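Local coordinates for protein CytC3 (Streptomyces, PDB 3GJA) that probably catalyses the chlorination of an aliphatic amino acid side chain, as a nonheme iron halogenase related to the phytanoyl-CoA dioxygenases of the cupin clan, at residues F105-Y109 and D251-G255; G114-A120 and S236-S242; A152-E158 and P223-G229. All blocks are in the same frame, centred on the assembly; numbering follows the deposited sequence.

Overall arrangement
All three contacts belong to the cupin-type beta core of the single chain. Along the chain, contact 1 encloses contact 2, which in turn encloses contact 3. Contact 1 joins strands 98-108 and 253-262 of the six-stranded antiparallel sheet. Contact 3 ties the loops next to strands 147-152 and 230-235 of that sheet. The centres of contacts 1 and 3 are about 10 Å apart, and Met254 is hydrogen-bonded to Phe153 between them. Contact 2 lies about 17 Å from each by centres. It pairs strands 115-116 and 240-242 and holds two histidines that probably belong to the iron site. Lys108 of contact 1 packs against Ser242.

Contact 1 (F105-Y109 and D251-G255)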
loop_
_atom_site.group_PDB
_atom_site.type_symbol
_atom_site.label_atom_id
_atom_site.label_comp_id
_atom_site.label_asym_id
_atom_site.label_seq_id
_atom_site.Cartn_x
_atom_site.Cartn_y
_atom_site.Cartn_z
ATOM N N PHE A 105 -5.078 -6.145 1.932
ATOM C CA PHE A 105 -4.457 -7.067 2.862
ATOM C C PHE A 105 -3.707 -8.173 2.141
ATOM O O PHE A 105 -4.068 -8.577 1.037
ATOM C CB PHE A 105 -5.504 -7.673 3.801
ATOM C CG PHE A 105 -6.081 -6.682 4.776
ATOM C CD1 PHE A 105 -7.023 -5.742 4.361
ATOM C CD2 PHE A 105 -5.661 -6.672 6.108
ATOM C CE1 PHE A 105 -7.543 -4.800 5.257
ATOM C CE2 PHE A 105 -6.171 -5.737 7.016
ATOM C CZ PHE A 105 -7.118 -4.795 6.586
ATOM N N PHE A 106 -2.648 -8.647 2.781
ATOM C CA PHE A 106 -1.836 -9.713 2.229
ATOM C C PHE A 106 -1.674 -10.810 3.266
ATOM O O PHE A 106 -0.736 -10.805 4.060
ATOM C CB PHE A 106 -0.477 -9.170 1.817
ATOM C CG PHE A 106 -0.513 -8.352 0.563
ATOM C CD1 PHE A 106 -0.695 -8.963 -0.669
ATOM C CD2 PHE A 106 -0.343 -6.976 0.611
ATOM C CE1 PHE A 106 -0.704 -8.214 -1.845
ATOM C CE2 PHE A 106 -0.350 -6.216 -0.553
ATOM C CZ PHE A 106 -0.529 -6.836 -1.784
ATOM N N PRO A 107 -2.619 -11.753 3.294
ATOM C CA PRO A 107 -2.532 -12.847 4.261
ATOM C C PRO A 107 -1.637 -13.949 3.715
ATOM O O PRO A 107 -1.412 -14.036 2.511
ATOM C CB PRO A 107 -3.985 -13.321 4.392
ATOM C CG PRO A 107 -4.804 -12.136 3.890
ATOM C CD PRO A 107 -3.975 -11.658 2.734
ATOM N N LYS A 108 -1.106 -14.776 4.601
ATOM C CA LYS A 108 -0.282 -15.897 4.179
ATOM C C LYS A 108 -0.513 -16.987 5.209
ATOM O O LYS A 108 -0.381 -16.755 6.409
ATOM C CB LYS A 108 1.200 -15.514 4.113
ATOM C CG LYS A 108 2.011 -16.505 3.298
ATOM C CD LYS A 108 3.165 -15.825 2.605
ATOM C CE LYS A 108 3.812 -16.737 1.584
ATOM N NZ LYS A 108 4.906 -16.014 0.874
ATOM N N TYR A 109 -0.872 -18.171 4.734
ATOM C CA TYR A 109 -1.172 -19.282 5.618
ATOM C C TYR A 109 -0.287 -20.478 5.323
ATOM O O TYR A 109 0.315 -20.571 4.249
ATOM C CB TYR A 109 -2.644 -19.670 5.453
ATOM C CG TYR A 109 -3.589 -18.518 5.727
ATOM C CD1 TYR A 109 -3.739 -18.021 7.020
ATOM C CD2 TYR A 109 -4.306 -17.902 4.693
ATOM C CE1 TYR A 109 -4.576 -16.934 7.293
ATOM C CE2 TYR A 109 -5.151 -16.812 4.952
ATOM C CZ TYR A 109 -5.277 -16.334 6.260
ATOM O OH TYR A 109 -6.086 -15.258 6.561
ATOM N N ASP A 251 -0.368 -20.168 12.748
ATOM C CA ASP A 251 0.522 -19.023 12.604
ATOM C C ASP A 251 0.339 -18.336 11.257
ATOM O O ASP A 251 1.095 -18.567 10.325
ATOM C CB ASP A 251 1.982 -19.472 12.788
ATOM C CG ASP A 251 2.988 -18.367 12.481
ATOM O OD1 ASP A 251 2.639 -17.179 12.638
ATOM O OD2 ASP A 251 4.137 -18.691 12.097
ATOM N N TYR A 252 -0.674 -17.491 11.150
ATOM C CA TYR A 252 -0.908 -16.792 9.896
ATOM C C TYR A 252 -0.190 -15.456 9.913
ATOM O O TYR A 252 -0.009 -14.843 10.963
ATOM C CB TYR A 252 -2.397 -16.544 9.670
ATOM C CG TYR A 252 -2.972 -15.486 10.577
ATOM C CD1 TYR A 252 -3.428 -15.807 11.854
ATOM C CD2 TYR A 252 -3.030 -14.152 10.169
ATOM C CE1 TYR A 252 -3.932 -14.827 12.707
ATOM C CE2 TYR A 252 -3.530 -13.161 11.014
ATOM C CZ TYR A 252 -3.980 -13.504 12.280
ATOM O OH TYR A 252 -4.474 -12.532 13.112
ATOM N N ARG A 253 0.232 -15.013 8.741
ATOM C CA ARG A 253 0.908 -13.743 8.627
ATOM C C ARG A 253 -0.049 -12.778 7.943
ATOM O O ARG A 253 -0.665 -13.117 6.929
ATOM C CB ARG A 253 2.189 -13.899 7.816
ATOM C CG ARG A 253 2.819 -12.589 7.427
ATOM C CD ARG A 253 2.328 -12.157 6.060
ATOM N NE ARG A 253 3.279 -12.506 5.011
ATOM C CZ ARG A 253 3.052 -12.335 3.712
ATOM N NH1 ARG A 253 1.897 -11.828 3.292
ATOM N NH2 ARG A 253 3.997 -12.634 2.831
ATOM N N MET A 254 -0.193 -11.585 8.506
ATOM C CA MET A 254 -1.081 -10.595 7.920
ATOM C C MET A 254 -0.373 -9.277 7.676
ATOM O O MET A 254 0.137 -8.645 8.601
ATOM C CB MET A 254 -2.295 -10.353 8.818
ATOM C CG MET A 254 -3.352 -9.438 8.193
ATOM S SD MET A 254 -4.023 -10.103 6.640
ATOM C CE MET A 254 -5.030 -11.433 7.275
ATOM N N GLY A 255 -0.338 -8.874 6.414
ATOM C CA GLY A 255 0.281 -7.614 6.061
ATOM C C GLY A 255 -0.787 -6.667 5.540
ATOM O O GLY A 255 -1.721 -7.086 4.855
HETATM O O HOH W 1 3.978 -13.416 -0.366
#
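Tyr252 meets Tyr109 at the end of an antiparallel strand pair, 98-108 with 253-262, in the larger sheet of the cupin-type beta core. The CB atom of Tyr252 lies 3.2 Å from CE1 of Tyr109. The ring of Tyr252 then leads away, and its hydroxyl bonds to Trp41 of helix 34-49.

Arg253 forms a hydrogen-bonded pair with Lys108, each backbone N bound to the other's O. Its side chain is bent at chi2 (-93°) and chi3 (-98°), which folds the guanidinium back across the neighbouring strand. There NH1 donates to the backbone O of Phe106 at 2.9 Å. The acceptor lies in the guanidinium plane. Lys108 CD sits over one face of the same group, 3.3 Å from Arg253 NH2. The charged ends, Lys108 NZ and Arg253 NH2, are only 4.0 Å apart. Both bond to Gly161 O and to one shared water, and NZ also reaches Leu243 O. These acceptors probably ease the repulsion.

Met254 faces Pro107 in a non-hydrogen-bonded pair, with its side chain on the other face of the sheet. Its CE is 3.5 Å from Pro107 CG, a tight fit. Its SD lies at the edge of the Phe105 ring, 3.8 Å from CD2, in a Met-aromatic contact. Trp41 packs on Met254 as well.

Gly255 closes the register opposite Phe106. Phe106 N donates to Gly255 O at 2.8 Å. The return bond, Gly255 N to Phe106 O, is 3.1 Å long. Phe106 O is therefore gripped twice: Gly255 N and Arg253 NH1 come to it from opposite faces of its carbonyl plane.

Contact 2 (G114-A120 and S236-S242); sequences GTDWHQA and SNTMHAS
Trp117 lays one face of its indole over the methyl of Ala241. Ala241 CB is 3.8 Å from the centroid of the six-membered ring, a CH-pi contact. Gln164 of strand 163-165 touches both residues.

The two segments pair in antiparallel fashion, with Thr115 opposite Ser242 and His118 opposite His240. Both are hydrogen-bonded pairs. Between them the register slips by one residue, a beta bulge with the extra residue on the 114-120 side. The chain turns a corner there, at Trp117.

The side chains of His118 and His240 emerge on the same face. Their rings cross obliquely, with planes at 49° and centroids 4.4 Å apart. In each, CG sits between the backbone N and the carbonyl carbon (chi1 70° and 80°), which bends the ring back toward its own strand. There ND1 of His118 donates to Asp116 O at 2.9 Å. In the same way His240 ND1 donates to Thr238 O at 3.2 Å. These bonds restrain the ring rotations and leave the two NE2 atoms close together, 3.7 Å apart.

A water links the far end of the contact. It accepts from Ala120 N and donates to Ser236 O and Thr238 O.

A bound acetate lies near His240. The run His118-Gln119-Ala120 fits the HxA motif of nonheme iron halogenases, in which an alanine stands where the related dioxygenases have an iron-binding Asp or Glu. The arrangement is consistent with the two-histidine iron site of this cupin-type family, with His240 as the probable second histidine.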
loop_
_atom_site.group_PDB
_atom_site.type_symbol
_atom_site.label_atom_id
_atom_site.label_comp_id
_atom_site.label_asym_id
_atom_site.label_seq_id
_atom_site.Cartn_x
_atom_site.Cartn_y
_atom_site.Cartn_z
ATOM N N GLY A 114 6.082 -19.876 -1.921
ATOM C CA GLY A 114 6.669 -18.557 -2.031
ATOM C C GLY A 114 6.462 -18.050 -3.439
ATOM O O GLY A 114 5.580 -18.520 -4.158
ATOM N N THR A 115 7.271 -17.079 -3.828
ATOM C CA THR A 115 7.211 -16.524 -5.164
ATOM C C THR A 115 8.649 -16.314 -5.590
ATOM O O THR A 115 9.513 -16.046 -4.758
ATOM C CB THR A 115 6.470 -15.180 -5.187
ATOM O OG1 THR A 115 5.093 -15.391 -4.849
ATOM C CG2 THR A 115 6.526 -14.578 -6.567
ATOM N N ASP A 116 8.914 -16.461 -6.882
ATOM C CA ASP A 116 10.264 -16.266 -7.385
ATOM C C ASP A 116 10.451 -14.768 -7.607
ATOM O O ASP A 116 9.486 -14.009 -7.556
ATOM C CB ASP A 116 10.455 -17.025 -8.698
ATOM C CG ASP A 116 11.914 -17.342 -8.986
ATOM O OD1 ASP A 116 12.804 -16.750 -8.333
ATOM O OD2 ASP A 116 12.171 -18.178 -9.873
ATOM N N TRP A 117 11.690 -14.351 -7.845
ATOM C CA TRP A 117 12.009 -12.942 -8.070
ATOM C C TRP A 117 11.241 -12.343 -9.245
ATOM O O TRP A 117 11.267 -12.878 -10.354
ATOM C CB TRP A 117 13.515 -12.775 -8.303
ATOM C CG TRP A 117 14.346 -13.108 -7.097
ATOM C CD1 TRP A 117 15.060 -14.251 -6.880
ATOM C CD2 TRP A 117 14.523 -12.296 -5.929
ATOM N NE1 TRP A 117 15.675 -14.202 -5.647
ATOM C CE2 TRP A 117 15.360 -13.014 -5.042
ATOM C CE3 TRP A 117 14.054 -11.034 -5.546
ATOM C CZ2 TRP A 117 15.739 -12.510 -3.797
ATOM C CZ3 TRP A 117 14.432 -10.531 -4.304
ATOM C CH2 TRP A 117 15.267 -11.272 -3.445
ATOM N N HIS A 118 10.570 -11.219 -9.000
ATOM C CA HIS A 118 9.785 -10.565 -10.045
ATOM C C HIS A 118 9.462 -9.109 -9.718
ATOM O O HIS A 118 9.706 -8.635 -8.608
ATOM C CB HIS A 118 8.463 -11.300 -10.245
ATOM C CG HIS A 118 7.515 -11.148 -9.095
ATOM N ND1 HIS A 118 7.728 -11.744 -7.870
ATOM C CD2 HIS A 118 6.373 -10.431 -8.972
ATOM C CE1 HIS A 118 6.757 -11.401 -7.042
ATOM N NE2 HIS A 118 5.922 -10.605 -7.685
ATOM N N GLN A 119 8.895 -8.411 -10.698
ATOM C CA GLN A 119 8.504 -7.020 -10.526
ATOM C C GLN A 119 7.006 -6.901 -10.781
ATOM O O GLN A 119 6.537 -7.114 -11.906
ATOM C CB GLN A 119 9.254 -6.128 -11.504
ATOM C CG GLN A 119 10.745 -6.198 -11.357
ATOM C CD GLN A 119 11.453 -5.222 -12.263
ATOM O OE1 GLN A 119 11.479 -4.019 -12.002
ATOM N NE2 GLN A 119 12.025 -5.733 -13.344
ATOM N N ALA A 120 6.256 -6.572 -9.736
ATOM C CA ALA A 120 4.813 -6.433 -9.864
ATOM C C ALA A 120 4.483 -5.157 -10.644
ATOM O O ALA A 120 5.267 -4.212 -10.657
ATOM C CB ALA A 120 4.173 -6.398 -8.481
ATOM N N SER A 236 6.234 -0.208 -5.728
ATOM C CA SER A 236 5.433 -1.378 -6.063
ATOM C C SER A 236 6.113 -2.311 -7.073
ATOM O O SER A 236 5.863 -3.518 -7.077
ATOM C CB SER A 236 4.086 -0.927 -6.625
ATOM O OG SER A 236 4.280 -0.019 -7.701
ATOM N N ASN A 237 6.970 -1.752 -7.922
ATOM C CA ASN A 237 7.654 -2.536 -8.951
ATOM C C ASN A 237 9.079 -2.969 -8.602
ATOM O O ASN A 237 9.819 -3.428 -9.470
ATOM C CB ASN A 237 7.668 -1.753 -10.266
ATOM C CG ASN A 237 8.454 -0.463 -10.169
ATOM O OD1 ASN A 237 8.344 0.273 -9.187
ATOM N ND2 ASN A 237 9.247 -0.171 -11.197
ATOM N N THR A 238 9.464 -2.832 -7.338
ATOM C CA THR A 238 10.807 -3.225 -6.933
ATOM C C THR A 238 10.977 -4.738 -7.004
ATOM O O THR A 238 10.074 -5.497 -6.661
ATOM C CB THR A 238 11.116 -2.755 -5.499
ATOM O OG1 THR A 238 11.084 -1.323 -5.460
ATOM C CG2 THR A 238 12.487 -3.243 -5.053
ATOM N N MET A 239 12.144 -5.166 -7.459
ATOM C CA MET A 239 12.453 -6.585 -7.572
ATOM C C MET A 239 12.257 -7.255 -6.220
ATOM O O MET A 239 12.839 -6.835 -5.228
ATOM C CB MET A 239 13.908 -6.763 -8.010
ATOM C CG MET A 239 14.314 -8.205 -8.275
ATOM S SD MET A 239 13.431 -8.877 -9.682
ATOM C CE MET A 239 14.273 -8.067 -11.016
ATOM N N HIS A 240 11.431 -8.290 -6.166
ATOM C CA HIS A 240 11.236 -8.980 -4.903
ATOM C C HIS A 240 10.716 -10.395 -5.078
ATOM O O HIS A 240 10.244 -10.774 -6.152
ATOM C CB HIS A 240 10.281 -8.201 -3.994
ATOM C CG HIS A 240 8.838 -8.403 -4.323
ATOM N ND1 HIS A 240 8.221 -7.781 -5.385
ATOM C CD2 HIS A 240 7.889 -9.169 -3.731
ATOM C CE1 HIS A 240 6.953 -8.150 -5.433
ATOM N NE2 HIS A 240 6.725 -8.992 -4.441
ATOM N N ALA A 241 10.812 -11.163 -3.998
ATOM C CA ALA A 241 10.357 -12.543 -3.961
ATOM C C ALA A 241 9.728 -12.770 -2.592
ATOM O O ALA A 241 9.612 -11.844 -1.800
ATOM C CB ALA A 241 11.540 -13.488 -4.162
ATOM N N SER A 242 9.319 -13.998 -2.312
ATOM C CA SER A 242 8.731 -14.310 -1.018
ATOM C C SER A 242 8.950 -15.785 -0.717
ATOM O O SER A 242 8.954 -16.623 -1.615
ATOM C CB SER A 242 7.232 -13.988 -1.006
ATOM O OG SER A 242 6.525 -14.792 -1.936
HETATM O O HOH W 2 7.553 -5.634 -7.384
#

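Contact 3 (A152-E158 and P223-G229)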
loop_
_atom_site.group_PDB
_atom_site.type_symbol
_atom_site.label_atom_id
_atom_site.label_comp_id
_atom_site.label_asym_id
_atom_site.label_seq_id
_atom_site.Cartn_x
_atom_site.Cartn_y
_atom_site.Cartn_z
ATOM N N ALA A 152 3.251 -4.806 8.944
ATOM C CA ALA A 152 3.013 -6.148 9.456
ATOM C C ALA A 152 2.027 -6.043 10.618
ATOM O O ALA A 152 2.327 -5.422 11.633
ATOM C CB ALA A 152 4.323 -6.762 9.929
ATOM N N PHE A 153 0.844 -6.631 10.462
ATOM C CA PHE A 153 -0.174 -6.590 11.514
ATOM C C PHE A 153 0.060 -7.773 12.438
ATOM O O PHE A 153 -0.330 -7.776 13.605
ATOM C CB PHE A 153 -1.580 -6.671 10.900
ATOM C CG PHE A 153 -2.138 -5.334 10.458
ATOM C CD1 PHE A 153 -1.338 -4.194 10.435
ATOM C CD2 PHE A 153 -3.465 -5.224 10.060
ATOM C CE1 PHE A 153 -1.847 -2.965 10.027
ATOM C CE2 PHE A 153 -3.990 -3.992 9.644
ATOM C CZ PHE A 153 -3.181 -2.867 9.629
ATOM N N THR A 154 0.704 -8.778 11.870
ATOM C CA THR A 154 1.062 -10.012 12.545
ATOM C C THR A 154 2.576 -10.043 12.329
ATOM O O THR A 154 3.088 -9.248 11.547
ATOM C CB THR A 154 0.367 -11.184 11.819
ATOM O OG1 THR A 154 -0.638 -11.749 12.665
ATOM C CG2 THR A 154 1.351 -12.220 11.393
ATOM N N HIS A 155 3.314 -10.909 13.006
ATOM C CA HIS A 155 4.747 -10.915 12.746
ATOM C C HIS A 155 4.973 -11.520 11.356
ATOM O O HIS A 155 4.231 -12.398 10.922
ATOM C CB HIS A 155 5.514 -11.727 13.808
ATOM C CG HIS A 155 5.190 -13.191 13.815
ATOM N ND1 HIS A 155 6.069 -14.144 14.287
ATOM C CD2 HIS A 155 4.074 -13.865 13.442
ATOM C CE1 HIS A 155 5.510 -15.339 14.204
ATOM N NE2 HIS A 155 4.300 -15.197 13.696
ATOM N N SER A 156 5.975 -11.024 10.646
ATOM C CA SER A 156 6.293 -11.559 9.331
ATOM C C SER A 156 7.686 -12.144 9.471
ATOM O O SER A 156 8.672 -11.414 9.600
ATOM C CB SER A 156 6.292 -10.461 8.266
ATOM O OG SER A 156 6.566 -11.017 6.993
ATOM N N THR A 157 7.752 -13.468 9.464
ATOM C CA THR A 157 9.007 -14.186 9.631
ATOM C C THR A 157 9.354 -15.020 8.413
ATOM O O THR A 157 8.579 -15.105 7.452
ATOM C CB THR A 157 8.915 -15.148 10.812
ATOM O OG1 THR A 157 7.932 -16.152 10.515
ATOM C CG2 THR A 157 8.505 -14.402 12.084
ATOM N N GLU A 158 10.526 -15.646 8.462
ATOM C CA GLU A 158 10.947 -16.503 7.369
ATOM C C GLU A 158 10.055 -17.730 7.376
ATOM O O GLU A 158 9.642 -18.213 6.324
ATOM C CB GLU A 158 12.408 -16.915 7.529
ATOM C CG GLU A 158 13.379 -15.781 7.271
ATOM C CD GLU A 158 14.815 -16.253 7.238
ATOM O OE1 GLU A 158 15.151 -17.063 6.344
ATOM O OE2 GLU A 158 15.605 -15.819 8.105
ATOM N N PRO A 223 15.767 -11.736 3.517
ATOM C CA PRO A 223 14.393 -11.672 4.016
ATOM C C PRO A 223 14.099 -10.391 4.779
ATOM O O PRO A 223 14.936 -9.908 5.543
ATOM C CB PRO A 223 14.309 -12.894 4.914
ATOM C CG PRO A 223 15.668 -12.910 5.534
ATOM C CD PRO A 223 16.590 -12.621 4.360
ATOM N N MET A 224 12.907 -9.839 4.574
ATOM C CA MET A 224 12.507 -8.628 5.281
ATOM C C MET A 224 11.589 -9.039 6.434
ATOM O O MET A 224 10.357 -8.998 6.321
ATOM C CB MET A 224 11.786 -7.662 4.330
ATOM C CG MET A 224 11.353 -6.333 4.966
ATOM S SD MET A 224 12.681 -5.404 5.805
ATOM C CE MET A 224 13.687 -4.879 4.402
ATOM N N VAL A 225 12.212 -9.460 7.529
ATOM C CA VAL A 225 11.503 -9.880 8.728
ATOM C C VAL A 225 10.935 -8.649 9.430
ATOM O O VAL A 225 11.624 -7.640 9.571
ATOM C CB VAL A 225 12.458 -10.625 9.681
ATOM C CG1 VAL A 225 11.753 -10.964 10.978
ATOM C CG2 VAL A 225 12.963 -11.885 9.006
ATOM N N LEU A 226 9.687 -8.736 9.885
ATOM C CA LEU A 226 9.046 -7.601 10.540
ATOM C C LEU A 226 8.297 -7.979 11.808
ATOM O O LEU A 226 7.663 -9.020 11.879
ATOM C CB LEU A 226 8.050 -6.932 9.580
ATOM C CG LEU A 226 8.554 -6.409 8.231
ATOM C CD1 LEU A 226 7.360 -6.067 7.334
ATOM C CD2 LEU A 226 9.445 -5.197 8.446
ATOM N N LYS A 227 8.360 -7.118 12.812
ATOM C CA LYS A 227 7.629 -7.370 14.040
ATOM C C LYS A 227 6.291 -6.684 13.844
ATOM O O LYS A 227 6.140 -5.857 12.944
ATOM C CB LYS A 227 8.351 -6.744 15.227
ATOM C CG LYS A 227 9.737 -7.306 15.446
ATOM C CD LYS A 227 10.380 -6.709 16.679
ATOM C CE LYS A 227 11.771 -7.280 16.888
ATOM N NZ LYS A 227 12.424 -6.681 18.084
ATOM N N PRO A 228 5.291 -7.030 14.661
ATOM C CA PRO A 228 4.003 -6.357 14.474
ATOM C C PRO A 228 4.239 -4.862 14.657
ATOM O O PRO A 228 4.938 -4.452 15.584
ATOM C CB PRO A 228 3.145 -6.944 15.595
ATOM C CG PRO A 228 3.717 -8.318 15.778
ATOM C CD PRO A 228 5.205 -8.070 15.702
ATOM N N GLY A 229 3.690 -4.047 13.766
ATOM C CA GLY A 229 3.876 -2.615 13.905
ATOM C C GLY A 229 4.986 -2.055 13.041
ATOM O O GLY A 229 5.101 -0.834 12.870
HETATM O O HOH W 3 7.824 -9.428 5.199
#
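Ala152 and Leu226 touch through their CB atoms, 3.7 Å apart, in the buried part of this antiparallel loop pairing. The loops adjoin strands 147-152 and 230-235, neighbours in the cupin-type sheet, so the contact carries their pairing beyond the strands.

The tight part is held by three backbone bonds. Gly229 N donates to Ala152 O at 2.9 Å, nearly in line with the carbonyl. Ser156 and Leu226 form a single hydrogen-bonded bridge, with each N bound to the other's O. Between these ties, Pro228 fits against the turn at Phe153-His155. Its CG lies 3.8 Å from His155 N, and its CD meets His155 CB. Thr38 of helix 34-49 packs on the same proline. Trading Pro228 for a glycine would probably open a gap beside His155 and let the backbone before Gly229 flex. The ring of His155 turns away from the proline, and its NE2 bonds to Asp251.

The solvent side is looser. Glu158 crosses Pro223 with its aliphatic part, CG lying 3.8 Å from Pro223 CB. CG1 of the exposed Val225 reaches back to the bridging Ser156 O at 3.4 Å.

Next to the buried bridge, Ser156 holds OG anti to its own N (chi1 -178°), which carries the hydroxyl to a water. This water joins Ser156 OG (2.7 Å) to Met224 O (2.8 Å).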